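Local structure of 6b protein (Agrobacterium vitis, 3AQ2) at residues R64-Y69 / T93-M98; P85-A90 / Q114-G119; D104-N109 / H126-N131; A136-Q141 / P196-G201. The protein probably disturbs plant cell proliferation, has an ADP-ribosylation (toxin-like) fold and may act on the host miRNA machinery. All coordinates share one frame; numbering follows the deposited sequence.

Contacts 1 and 4 lie near the centre of the chain, their centres about 8 Å apart, and share a sheet in which strands 66-70 and 133-137 are neighbours: T66 O and I137 N, 2.8 Å apart, form a probable hydrogen bond. Contact 1 ties that sheet to strand 93-96 of the second. Contact 2, centred about 14 Å away, touches contact 1 through probable hydrogen bonds of N87 OD1 with V94 N and of P85 O with T93 OG1, while contact 3, about 15 Å away, meets it where Y69 packs on N131 and M98 on M108. Helix 105-115 serves contacts 2 and 3 with its two ends. Contacts 3 and 4 lie farthest apart, about 20 Å between centres.

Contact 1 (R64-Y69 / T93-M98); sequences RLTYVY and TVATAM
Y69 reaches M98 with the edge and hydroxyl of its ring. Its CB lies beside N131, outside the two segments. With CG anti to the carbonyl carbon (chi1 -68°), the ring extends back toward segment 93-98. CD1 and then CE1 come up to the methyl of T96, CE1 lying 3.5 Å from T96 CG2, which sits at the ring edge. Beyond CZ, the hydroxyl OH donates a hydrogen bond to M98 O at 2.7 Å, the oxygen also lying at the edge of the ring. This bond anchors the chain just after strand 93-96 ends.

The two strands meet in a single antiparallel bridge, the hydrogen-bonded pair Y67 and T96. Y67 N donates to T96 O at 2.8 Å, and T96 N returns a bond to Y67 O at 3.0 Å. The short strand axes run 129° apart, consistent with the pairing stopping at one bridge. Strand 66-70 is the outermost member of one sheet and strand 93-96 of another; the bridge thus joins the two sheets of this ADP-ribosylation fold. Where the strands diverge, water 1 accepts from Y69 N and donates to V94 O.

On one flank V68 CG2 packs against A95 CB at 3.7 Å and, at about a right angle, against the methyl of T93. T66 CB lies 3.4 Å from T96 O. A chi1 of -178° places T96 OG1 beside the carbonyl carbon, where it accepts from M98 N at 3.1 Å in an ST turn; it also bonds to G157 O of strand 154-161, which covers T96 and M98 with W158.

Contact 2 (P85-A90 / Q114-G119); sequences PSNSPA and QSCGQG
A classic beta bulge, in which N87 and S88 both face G92, meets the chain leaving helix 105-115 at C116 and G117. From the bulge S88 OG accepts a hydrogen bond from G117 N, 3.0 Å away, with an N-H...O angle of 152°. The same hydroxyl is bonded to Y165 OH, so the serine is gripped from two parts of the fold. S88 OG also lies 3.6 Å from C116 CA.

C116 turns its CB toward the other segment and brings it to 3.3 Å from N87 O. Its sulfur is held back beside the backbone N, and C116 SG lies 4.0 Å from N87 O. Water 2 is within hydrogen-bonding distance of both N87 O and G117 O and probably links the two carbonyls. The amide of N87 is engaged elsewhere: OD1 takes V94 N, and ND2 bonds to Y124 OH.

Further along, the P89 ring packs on the backbone of G117 and Q118, its CD 3.5 Å from G117 C and 3.4 Å from Q118 O. The absence of a side chain at G117 gives the proline room to approach. At G119 the backbone, with a phi of 123°, leaves no room for a CB beside the carbonyl O of Q118 and so calls for glycine. One serine hydroxyl taking a backbone N-H, beside a proline laid on the glycine-containing chain that follows the helix, docks a classic beta bulge on a helix C-terminal exit.

Contact 3 (D104-N109 / H126-N131); sequences DPQEMN and HGPSTN
N109 and P128 mark the closest backbone approach, with CA atoms 5.2 Å apart, where the first turns of helix 105-115 meet the short 3-10 segment 128-130. The principal bond across comes from N131, whose ND2 donates to P105 O at 2.9 Å with an N-H...O angle of 169°. P105 O lies almost in the plane of that amide. The carbonyl also accepts from N109 N within the helix, so two N-H groups hold it. N131 CG falls between the backbone N and the carbonyl carbon (chi1 60°), a torsion that turns its amide toward the helix. CB and CG of M108 brush ND2 there.

The helix starts at a capping box: D104 OD1 accepts from Q106 N at 2.8 Å, and E107 OE1 accepts from D104 N at 3.0 Å. D104 is the N-cap, and P105 opens the first turn behind it. The box thus fixes the helix end at which N131 takes the carbonyl of the first helical residue, P105.

Facing it, the 3-10 segment is held by its own bonds. T130 OG1 donates to G127 O at 2.7 Å, and T130 N reaches the same oxygen from the opposite face of its plane. The positive phi of G127 (117°) is characteristic of glycine. N109 sends its side chain toward this turn, its amide nearly coplanar with that of N131 and N109 CB 3.1 Å from N131 OD1. At the outer margin P128 CG packs obliquely on Q106 CG at 4.1 Å, while on the inner side M108 touches M98 and P105 touches C203.

Contact 4 (A136-Q141 / P196-G201); sequences AILMSQ and PIVALG
A136 O receives two backbone donors from segment 196-201. V198 N lies 3.0 Å from A136 O, nearly along the C=O axis though with a bent N-H...O angle of 138°, and A199 N gives A136 O a second, weak bond at 3.4 Å. In the other direction A136 N donates to A199 O at 2.8 Å, with an angle of 168°. A136 and A199 form an antiparallel hydrogen-bonded pair, and because V198 and A199 both face A136 this is a classic beta bulge. It joins strands 133-137 and 199-202, neighbours in the mixed sheet. Beyond the bulge the chains part, and water 3 fills in for a direct bond: it accepts from L138 N and donates to P196 O at 2.7 Å.

Apolar side chains close round this backbone. The methyls of A136 and A199 stand on the same face of the sheet, CB to CB 4.2 Å. V198 sets its CB 3.4 Å from A136 O; with CG2 anti to the carbonyl carbon and CG1 anti to the backbone N (chi1 178°), CG2 is left alongside L138 and touches L138 CD1 at 4.2 Å. Helix 20-38 lies against this group, A30 and F34 on V198, F34 on L138, and L27 on A136. Elsewhere I137 CG2 meets I197 CD1 at 3.8 Å, the two side chains crossing at an oblique angle, while I137 also packs on T66 and V68 of strand 66-70. All seven touching residues are buried, so the bonds of A136 within the bulge, and water 3 beyond it, probably matter to polar atoms held among aliphatic side chains.

Contact 1 (R64-Y69 / T93-M98)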
loop_
_atom_site.group_PDB
_atom_site.type_symbol
_atom_site.label_atom_id
_atom_site.label_comp_id
_atom_site.label_asym_id
_atom_site.label_seq_id
_atom_site.Cartn_x
_atom_site.Cartn_y
_atom_site.Cartn_z
ATOM N N ARG A 64 9.741 2.874 -6.434
ATOM C CA ARG A 64 9.395 3.792 -5.361
ATOM C C ARG A 64 8.254 3.212 -4.537
ATOM O O ARG A 64 7.509 2.344 -5.005
ATOM C CB ARG A 64 8.999 5.154 -5.932
ATOM C CG ARG A 64 10.124 5.825 -6.692
ATOM C CD ARG A 64 9.686 7.141 -7.308
ATOM N NE ARG A 64 8.616 6.952 -8.284
ATOM C CZ ARG A 64 8.115 7.921 -9.045
ATOM N NH1 ARG A 64 8.592 9.160 -8.960
ATOM N NH2 ARG A 64 7.142 7.645 -9.899
ATOM N N LEU A 65 8.120 3.709 -3.314
ATOM C CA LEU A 65 6.978 3.375 -2.480
ATOM C C LEU A 65 5.676 3.858 -3.106
ATOM O O LEU A 65 5.635 4.907 -3.777
ATOM C CB LEU A 65 7.128 4.018 -1.102
ATOM C CG LEU A 65 8.314 3.582 -0.241
ATOM C CD1 LEU A 65 8.374 4.442 1.010
ATOM C CD2 LEU A 65 8.216 2.094 0.133
ATOM N N THR A 66 4.618 3.094 -2.879
ATOM C CA THR A 66 3.250 3.577 -3.118
ATOM C C THR A 66 2.455 3.459 -1.820
ATOM O O THR A 66 2.920 2.837 -0.848
ATOM C CB THR A 66 2.551 2.858 -4.293
ATOM O OG1 THR A 66 2.588 1.440 -4.087
ATOM C CG2 THR A 66 3.254 3.205 -5.625
ATOM N N TYR A 67 1.263 4.041 -1.812
ATOM C CA TYR A 67 0.527 4.267 -0.565
ATOM C C TYR A 67 -0.866 3.676 -0.609
ATOM O O TYR A 67 -1.586 3.833 -1.602
ATOM C CB TYR A 67 0.493 5.777 -0.244
ATOM C CG TYR A 67 1.902 6.330 -0.182
ATOM C CD1 TYR A 67 2.511 6.897 -1.303
ATOM C CD2 TYR A 67 2.645 6.230 0.991
ATOM C CE1 TYR A 67 3.830 7.362 -1.240
ATOM C CE2 TYR A 67 3.955 6.692 1.060
ATOM C CZ TYR A 67 4.540 7.249 -0.053
ATOM O OH TYR A 67 5.836 7.721 0.022
ATOM N N VAL A 68 -1.226 2.975 0.462
ATOM C CA VAL A 68 -2.595 2.486 0.640
ATOM C C VAL A 68 -3.154 3.257 1.833
ATOM O O VAL A 68 -2.678 3.118 2.954
ATOM C CB VAL A 68 -2.672 0.952 0.865
ATOM C CG1 VAL A 68 -4.100 0.529 1.162
ATOM C CG2 VAL A 68 -2.140 0.210 -0.370
ATOM N N TYR A 69 -4.146 4.101 1.561
ATOM C CA TYR A 69 -4.712 4.969 2.587
ATOM C C TYR A 69 -5.721 4.230 3.466
ATOM O O TYR A 69 -6.518 3.418 2.977
ATOM C CB TYR A 69 -5.289 6.234 1.935
ATOM C CG TYR A 69 -4.170 7.082 1.381
ATOM C CD1 TYR A 69 -3.777 6.986 0.036
ATOM C CD2 TYR A 69 -3.438 7.918 2.227
ATOM C CE1 TYR A 69 -2.712 7.749 -0.454
ATOM C CE2 TYR A 69 -2.371 8.684 1.744
ATOM C CZ TYR A 69 -2.015 8.599 0.415
ATOM O OH TYR A 69 -0.948 9.356 -0.022
ATOM N N THR A 93 -7.117 -4.187 -3.903
ATOM C CA THR A 93 -6.391 -3.177 -3.139
ATOM C C THR A 93 -5.804 -2.148 -4.098
ATOM O O THR A 93 -4.967 -2.483 -4.951
ATOM C CB THR A 93 -5.253 -3.785 -2.295
ATOM O OG1 THR A 93 -5.788 -4.800 -1.430
ATOM C CG2 THR A 93 -4.569 -2.684 -1.457
ATOM N N VAL A 94 -6.257 -0.907 -3.944
ATOM C CA VAL A 94 -5.810 0.197 -4.775
ATOM C C VAL A 94 -4.751 1.003 -4.020
ATOM O O VAL A 94 -4.968 1.436 -2.869
ATOM C CB VAL A 94 -7.000 1.108 -5.193
ATOM C CG1 VAL A 94 -6.520 2.347 -5.930
ATOM C CG2 VAL A 94 -8.008 0.333 -6.042
ATOM N N ALA A 95 -3.602 1.182 -4.670
ATOM C CA ALA A 95 -2.506 1.979 -4.129
ATOM C C ALA A 95 -2.187 3.117 -5.088
ATOM O O ALA A 95 -2.485 3.032 -6.271
ATOM C CB ALA A 95 -1.276 1.102 -3.893
ATOM N N THR A 96 -1.593 4.186 -4.574
ATOM C CA THR A 96 -1.208 5.300 -5.438
ATOM C C THR A 96 0.195 5.799 -5.143
ATOM O O THR A 96 0.667 5.696 -4.010
ATOM C CB THR A 96 -2.226 6.480 -5.339
ATOM O OG1 THR A 96 -1.839 7.531 -6.249
ATOM C CG2 THR A 96 -2.335 7.035 -3.893
ATOM N N ALA A 97 0.835 6.353 -6.169
ATOM C CA ALA A 97 2.101 7.045 -6.016
ATOM C C ALA A 97 1.926 8.422 -5.343
ATOM O O ALA A 97 2.919 9.009 -4.897
ATOM C CB ALA A 97 2.806 7.187 -7.381
ATOM N N MET A 98 0.693 8.937 -5.274
ATOM C CA MET A 98 0.454 10.248 -4.625
ATOM C C MET A 98 0.817 10.107 -3.159
ATOM O O MET A 98 0.191 9.308 -2.463
ATOM C CB MET A 98 -1.011 10.653 -4.706
ATOM C CG MET A 98 -1.493 10.998 -6.084
ATOM S SD MET A 98 -3.131 11.730 -5.889
ATOM C CE MET A 98 -3.400 12.363 -7.540
HETATM O O HOH W 1 -5.180 3.838 -1.233
#

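Contact 2 (P85-A90 / Q114-G119)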
loop_
_atom_site.group_PDB
_atom_site.type_symbol
_atom_site.label_atom_id
_atom_site.label_comp_id
_atom_site.label_asym_id
_atom_site.label_seq_id
_atom_site.Cartn_x
_atom_site.Cartn_y
_atom_site.Cartn_z
ATOM N N PRO A 85 -5.117 -4.514 3.566
ATOM C CA PRO A 85 -6.570 -4.627 3.399
ATOM C C PRO A 85 -7.010 -4.443 1.951
ATOM O O PRO A 85 -6.324 -3.780 1.166
ATOM C CB PRO A 85 -7.102 -3.444 4.210
ATOM C CG PRO A 85 -6.053 -2.388 4.050
ATOM C CD PRO A 85 -4.710 -3.135 3.913
ATOM N N SER A 86 -8.153 -5.025 1.601
ATOM C CA SER A 86 -8.841 -4.590 0.395
ATOM C C SER A 86 -9.468 -3.222 0.682
ATOM O O SER A 86 -9.802 -2.899 1.838
ATOM C CB SER A 86 -9.930 -5.584 -0.014
ATOM O OG SER A 86 -10.896 -5.681 1.022
ATOM N N ASN A 87 -9.602 -2.414 -0.365
ATOM C CA ASN A 87 -10.319 -1.140 -0.267
ATOM C C ASN A 87 -11.295 -0.960 -1.430
ATOM O O ASN A 87 -11.713 0.154 -1.750
ATOM C CB ASN A 87 -9.347 0.046 -0.162
ATOM C CG ASN A 87 -8.339 0.075 -1.281
ATOM O OD1 ASN A 87 -8.476 -0.652 -2.276
ATOM N ND2 ASN A 87 -7.314 0.929 -1.139
ATOM N N SER A 88 -11.642 -2.079 -2.061
ATOM C CA SER A 88 -12.551 -2.103 -3.189
ATOM C C SER A 88 -13.151 -3.513 -3.239
ATOM O O SER A 88 -12.562 -4.444 -2.681
ATOM C CB SER A 88 -11.758 -1.784 -4.466
ATOM O OG SER A 88 -12.564 -1.115 -5.420
ATOM N N PRO A 89 -14.323 -3.687 -3.882
ATOM C CA PRO A 89 -14.894 -5.042 -3.952
ATOM C C PRO A 89 -14.057 -6.016 -4.803
ATOM O O PRO A 89 -13.063 -5.611 -5.414
ATOM C CB PRO A 89 -16.289 -4.808 -4.559
ATOM C CG PRO A 89 -16.187 -3.549 -5.305
ATOM C CD PRO A 89 -15.203 -2.690 -4.520
ATOM N N ALA A 90 -14.453 -7.290 -4.827
ATOM C CA ALA A 90 -13.685 -8.326 -5.538
ATOM C C ALA A 90 -12.219 -8.379 -5.062
ATOM O O ALA A 90 -11.285 -8.590 -5.862
ATOM C CB ALA A 90 -13.784 -8.141 -7.054
ATOM N N GLN A 114 -13.839 8.057 -5.993
ATOM C CA GLN A 114 -14.036 7.879 -7.427
ATOM C C GLN A 114 -13.250 6.671 -7.956
ATOM O O GLN A 114 -13.628 6.084 -8.973
ATOM C CB GLN A 114 -13.671 9.160 -8.188
ATOM C CG GLN A 114 -14.358 9.320 -9.578
ATOM C CD GLN A 114 -15.893 9.242 -9.544
ATOM O OE1 GLN A 114 -16.524 9.373 -8.488
ATOM N NE2 GLN A 114 -16.498 9.018 -10.716
ATOM N N SER A 115 -12.186 6.297 -7.239
ATOM C CA SER A 115 -11.252 5.252 -7.664
ATOM C C SER A 115 -11.605 3.849 -7.174
ATOM O O SER A 115 -11.195 2.854 -7.781
ATOM C CB SER A 115 -9.834 5.586 -7.187
ATOM O OG SER A 115 -9.356 6.800 -7.742
ATOM N N CYS A 116 -12.349 3.782 -6.074
ATOM C CA CYS A 116 -12.577 2.528 -5.358
ATOM C C CYS A 116 -14.043 2.349 -5.053
ATOM O O CYS A 116 -14.679 3.287 -4.610
ATOM C CB CYS A 116 -11.834 2.583 -4.024
ATOM S SG CYS A 116 -10.066 2.833 -4.156
ATOM N N GLY A 117 -14.562 1.137 -5.232
ATOM C CA GLY A 117 -15.954 0.841 -4.891
ATOM C C GLY A 117 -16.150 0.482 -3.427
ATOM O O GLY A 117 -15.230 0.624 -2.596
ATOM N N GLN A 118 -17.360 0.028 -3.111
ATOM C CA GLN A 118 -17.691 -0.348 -1.741
ATOM C C GLN A 118 -17.726 -1.863 -1.625
ATOM O O GLN A 118 -17.997 -2.570 -2.609
ATOM C CB GLN A 118 -19.047 0.245 -1.340
ATOM C CG GLN A 118 -19.140 1.758 -1.535
ATOM C CD GLN A 118 -20.225 2.394 -0.667
ATOM O OE1 GLN A 118 -20.448 1.973 0.459
ATOM N NE2 GLN A 118 -20.873 3.421 -1.185
ATOM N N GLY A 119 -17.471 -2.360 -0.416
ATOM C CA GLY A 119 -17.520 -3.796 -0.146
ATOM C C GLY A 119 -16.231 -4.364 0.415
ATOM O O GLY A 119 -16.222 -5.473 0.950
HETATM O O HOH W 2 -13.439 2.281 -0.936
#

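Contact 3 (D104-N109 / H126-N131)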
loop_
_atom_site.group_PDB
_atom_site.type_symbol
_atom_site.label_atom_id
_atom_site.label_comp_id
_atom_site.label_asym_id
_atom_site.label_seq_id
_atom_site.Cartn_x
_atom_site.Cartn_y
_atom_site.Cartn_z
ATOM N N ASP A 104 -4.712 17.484 0.697
ATOM C CA ASP A 104 -5.348 17.395 2.015
ATOM C C ASP A 104 -6.120 16.067 2.058
ATOM O O ASP A 104 -6.607 15.605 1.014
ATOM C CB ASP A 104 -6.297 18.582 2.216
ATOM C CG ASP A 104 -6.953 18.595 3.595
ATOM O OD1 ASP A 104 -7.980 17.902 3.800
ATOM O OD2 ASP A 104 -6.459 19.325 4.480
ATOM N N PRO A 105 -6.221 15.435 3.244
ATOM C CA PRO A 105 -6.991 14.186 3.352
ATOM C C PRO A 105 -8.436 14.293 2.846
ATOM O O PRO A 105 -8.980 13.308 2.342
ATOM C CB PRO A 105 -6.940 13.871 4.853
ATOM C CG PRO A 105 -5.630 14.463 5.283
ATOM C CD PRO A 105 -5.546 15.760 4.519
ATOM N N GLN A 106 -9.052 15.474 2.946
ATOM C CA GLN A 106 -10.413 15.622 2.407
ATOM C C GLN A 106 -10.436 15.503 0.877
ATOM O O GLN A 106 -11.328 14.851 0.314
ATOM C CB GLN A 106 -11.042 16.929 2.876
ATOM C CG GLN A 106 -11.187 17.000 4.403
ATOM C CD GLN A 106 -12.049 18.164 4.859
ATOM O OE1 GLN A 106 -12.032 19.239 4.253
ATOM N NE2 GLN A 106 -12.825 17.952 5.925
ATOM N N GLU A 107 -9.448 16.123 0.223
ATOM C CA GLU A 107 -9.312 16.067 -1.233
ATOM C C GLU A 107 -8.973 14.655 -1.668
ATOM O O GLU A 107 -9.573 14.120 -2.607
ATOM C CB GLU A 107 -8.220 17.024 -1.705
ATOM C CG GLU A 107 -8.553 18.479 -1.416
ATOM C CD GLU A 107 -7.368 19.401 -1.614
ATOM O OE1 GLU A 107 -6.214 18.981 -1.365
ATOM O OE2 GLU A 107 -7.603 20.564 -1.994
ATOM N N MET A 108 -8.023 14.035 -0.967
ATOM C CA MET A 108 -7.653 12.652 -1.284
ATOM C C MET A 108 -8.862 11.724 -1.165
ATOM O O MET A 108 -9.045 10.835 -1.993
ATOM C CB MET A 108 -6.525 12.175 -0.377
ATOM C CG MET A 108 -6.097 10.713 -0.603
ATOM S SD MET A 108 -5.622 10.331 -2.307
ATOM C CE MET A 108 -4.243 11.432 -2.373
ATOM N N ASN A 109 -9.701 11.949 -0.159
ATOM C CA ASN A 109 -10.872 11.102 0.000
ATOM C C ASN A 109 -11.804 11.195 -1.208
ATOM O O ASN A 109 -12.356 10.185 -1.637
ATOM C CB ASN A 109 -11.644 11.437 1.268
ATOM C CG ASN A 109 -12.764 10.452 1.517
ATOM O OD1 ASN A 109 -12.527 9.281 1.871
ATOM N ND2 ASN A 109 -13.977 10.899 1.303
ATOM N N HIS A 126 -17.313 6.295 3.354
ATOM C CA HIS A 126 -17.697 6.847 4.656
ATOM C C HIS A 126 -17.077 8.198 4.983
ATOM O O HIS A 126 -17.492 8.844 5.956
ATOM C CB HIS A 126 -17.384 5.861 5.761
ATOM C CG HIS A 126 -18.238 4.638 5.706
ATOM N ND1 HIS A 126 -19.595 4.675 5.946
ATOM C CD2 HIS A 126 -17.939 3.362 5.386
ATOM C CE1 HIS A 126 -20.091 3.457 5.806
ATOM N NE2 HIS A 126 -19.105 2.643 5.473
ATOM N N GLY A 127 -16.094 8.625 4.198
ATOM C CA GLY A 127 -15.544 9.967 4.347
ATOM C C GLY A 127 -14.079 9.949 4.755
ATOM O O GLY A 127 -13.497 8.879 4.943
ATOM N N PRO A 128 -13.481 11.141 4.920
ATOM C CA PRO A 128 -12.030 11.295 5.081
ATOM C C PRO A 128 -11.389 10.609 6.281
ATOM O O PRO A 128 -10.179 10.428 6.270
ATOM C CB PRO A 128 -11.832 12.819 5.172
ATOM C CG PRO A 128 -13.077 13.403 4.574
ATOM C CD PRO A 128 -14.174 12.439 4.937
ATOM N N SER A 129 -12.165 10.234 7.303
ATOM C CA SER A 129 -11.569 9.489 8.421
ATOM C C SER A 129 -10.971 8.160 7.920
ATOM O O SER A 129 -10.026 7.616 8.512
ATOM C CB SER A 129 -12.590 9.231 9.530
ATOM O OG SER A 129 -13.573 8.305 9.101
ATOM N N THR A 130 -11.495 7.664 6.799
ATOM C CA THR A 130 -11.042 6.384 6.250
ATOM C C THR A 130 -9.674 6.445 5.551
ATOM O O THR A 130 -9.119 5.410 5.171
ATOM C CB THR A 130 -12.062 5.819 5.251
ATOM O OG1 THR A 130 -12.162 6.707 4.135
ATOM C CG2 THR A 130 -13.436 5.659 5.910
ATOM N N ASN A 131 -9.142 7.655 5.370
ATOM C CA ASN A 131 -7.828 7.832 4.741
ATOM C C ASN A 131 -6.901 8.802 5.489
ATOM O O ASN A 131 -5.990 9.368 4.885
ATOM C CB ASN A 131 -7.950 8.208 3.254
ATOM C CG ASN A 131 -8.714 9.509 3.028
ATOM O OD1 ASN A 131 -9.929 9.492 2.947
ATOM N ND2 ASN A 131 -7.995 10.628 2.889
#

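Contact 4 (A136-Q141 / P196-G201)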
loop_
_atom_site.group_PDB
_atom_site.type_symbol
_atom_site.label_atom_id
_atom_site.label_comp_id
_atom_site.label_asym_id
_atom_site.label_seq_id
_atom_site.Cartn_x
_atom_site.Cartn_y
_atom_site.Cartn_z
ATOM N N ALA A 136 2.682 2.417 3.682
ATOM C CA ALA A 136 3.614 2.557 2.567
ATOM C C ALA A 136 4.113 1.172 2.173
ATOM O O ALA A 136 4.590 0.403 3.020
ATOM C CB ALA A 136 4.765 3.483 2.959
ATOM N N ILE A 137 3.994 0.853 0.883
ATOM C CA ILE A 137 4.335 -0.476 0.396
ATOM C C ILE A 137 5.196 -0.435 -0.850
ATOM O O ILE A 137 5.248 0.585 -1.553
ATOM C CB ILE A 137 3.067 -1.313 0.054
ATOM C CG1 ILE A 137 2.242 -0.635 -1.064
ATOM C CG2 ILE A 137 2.244 -1.624 1.332
ATOM C CD1 ILE A 137 1.209 -1.587 -1.696
ATOM N N LEU A 138 5.887 -1.543 -1.092
ATOM C CA LEU A 138 6.420 -1.847 -2.409
ATOM C C LEU A 138 5.464 -2.861 -3.025
ATOM O O LEU A 138 5.065 -3.841 -2.376
ATOM C CB LEU A 138 7.838 -2.404 -2.294
ATOM C CG LEU A 138 8.828 -1.310 -1.885
ATOM C CD1 LEU A 138 10.091 -1.923 -1.319
ATOM C CD2 LEU A 138 9.160 -0.382 -3.061
ATOM N N MET A 139 5.045 -2.592 -4.258
ATOM C CA MET A 139 4.009 -3.401 -4.899
ATOM C C MET A 139 4.565 -4.687 -5.512
ATOM O O MET A 139 5.695 -4.720 -6.025
ATOM C CB MET A 139 3.312 -2.591 -5.991
ATOM C CG MET A 139 2.454 -1.478 -5.419
ATOM S SD MET A 139 1.727 -0.454 -6.709
ATOM C CE MET A 139 3.211 0.113 -7.536
ATOM N N SER A 140 3.753 -5.738 -5.433
ATOM C CA SER A 140 4.050 -7.010 -6.074
ATOM C C SER A 140 3.725 -6.961 -7.570
ATOM O O SER A 140 3.190 -5.967 -8.069
ATOM C CB SER A 140 3.220 -8.108 -5.423
ATOM O OG SER A 140 1.874 -7.978 -5.840
ATOM N N GLN A 141 4.013 -8.047 -8.278
ATOM C CA GLN A 141 3.749 -8.083 -9.714
ATOM C C GLN A 141 2.242 -8.143 -10.001
ATOM O O GLN A 141 1.820 -7.959 -11.144
ATOM C CB GLN A 141 4.508 -9.225 -10.404
ATOM C CG GLN A 141 3.772 -10.573 -10.447
ATOM C CD GLN A 141 3.859 -11.389 -9.149
ATOM O OE1 GLN A 141 4.006 -10.853 -8.049
ATOM N NE2 GLN A 141 3.739 -12.702 -9.292
ATOM N N PRO A 196 3.922 -7.625 3.080
ATOM C CA PRO A 196 4.914 -6.822 3.801
ATOM C C PRO A 196 4.592 -5.338 3.744
ATOM O O PRO A 196 4.265 -4.812 2.681
ATOM C CB PRO A 196 6.222 -7.093 3.042
ATOM C CG PRO A 196 5.952 -8.348 2.230
ATOM C CD PRO A 196 4.506 -8.223 1.865
ATOM N N ILE A 197 4.684 -4.687 4.896
ATOM C CA ILE A 197 4.470 -3.251 4.996
ATOM C C ILE A 197 5.814 -2.598 5.279
ATOM O O ILE A 197 6.511 -3.002 6.208
ATOM C CB ILE A 197 3.448 -2.920 6.126
ATOM C CG1 ILE A 197 2.129 -3.704 5.932
ATOM C CG2 ILE A 197 3.199 -1.398 6.205
ATOM C CD1 ILE A 197 1.425 -3.473 4.578
ATOM N N VAL A 198 6.194 -1.609 4.468
ATOM C CA VAL A 198 7.458 -0.912 4.685
ATOM C C VAL A 198 7.342 0.028 5.890
ATOM O O VAL A 198 8.174 -0.008 6.807
ATOM C CB VAL A 198 7.907 -0.134 3.436
ATOM C CG1 VAL A 198 9.212 0.631 3.722
ATOM C CG2 VAL A 198 8.074 -1.096 2.257
ATOM N N ALA A 199 6.300 0.848 5.879
ATOM C CA ALA A 199 6.091 1.840 6.928
ATOM C C ALA A 199 4.608 2.157 7.075
ATOM O O ALA A 199 3.810 1.875 6.176
ATOM C CB ALA A 199 6.869 3.118 6.607
ATOM N N LEU A 200 4.245 2.751 8.210
ATOM C CA LEU A 200 2.904 3.323 8.375
ATOM C C LEU A 200 3.048 4.740 8.924
ATOM O O LEU A 200 4.068 5.083 9.529
ATOM C CB LEU A 200 2.013 2.465 9.287
ATOM C CG LEU A 200 2.325 2.385 10.791
ATOM C CD1 LEU A 200 1.047 2.165 11.596
ATOM C CD2 LEU A 200 3.341 1.268 11.106
ATOM N N GLY A 201 2.038 5.573 8.690
ATOM C CA GLY A 201 2.127 6.943 9.176
ATOM C C GLY A 201 0.792 7.637 9.116
ATOM O O GLY A 201 -0.234 7.019 8.803
HETATM O O HOH W 3 5.691 -3.847 0.555
#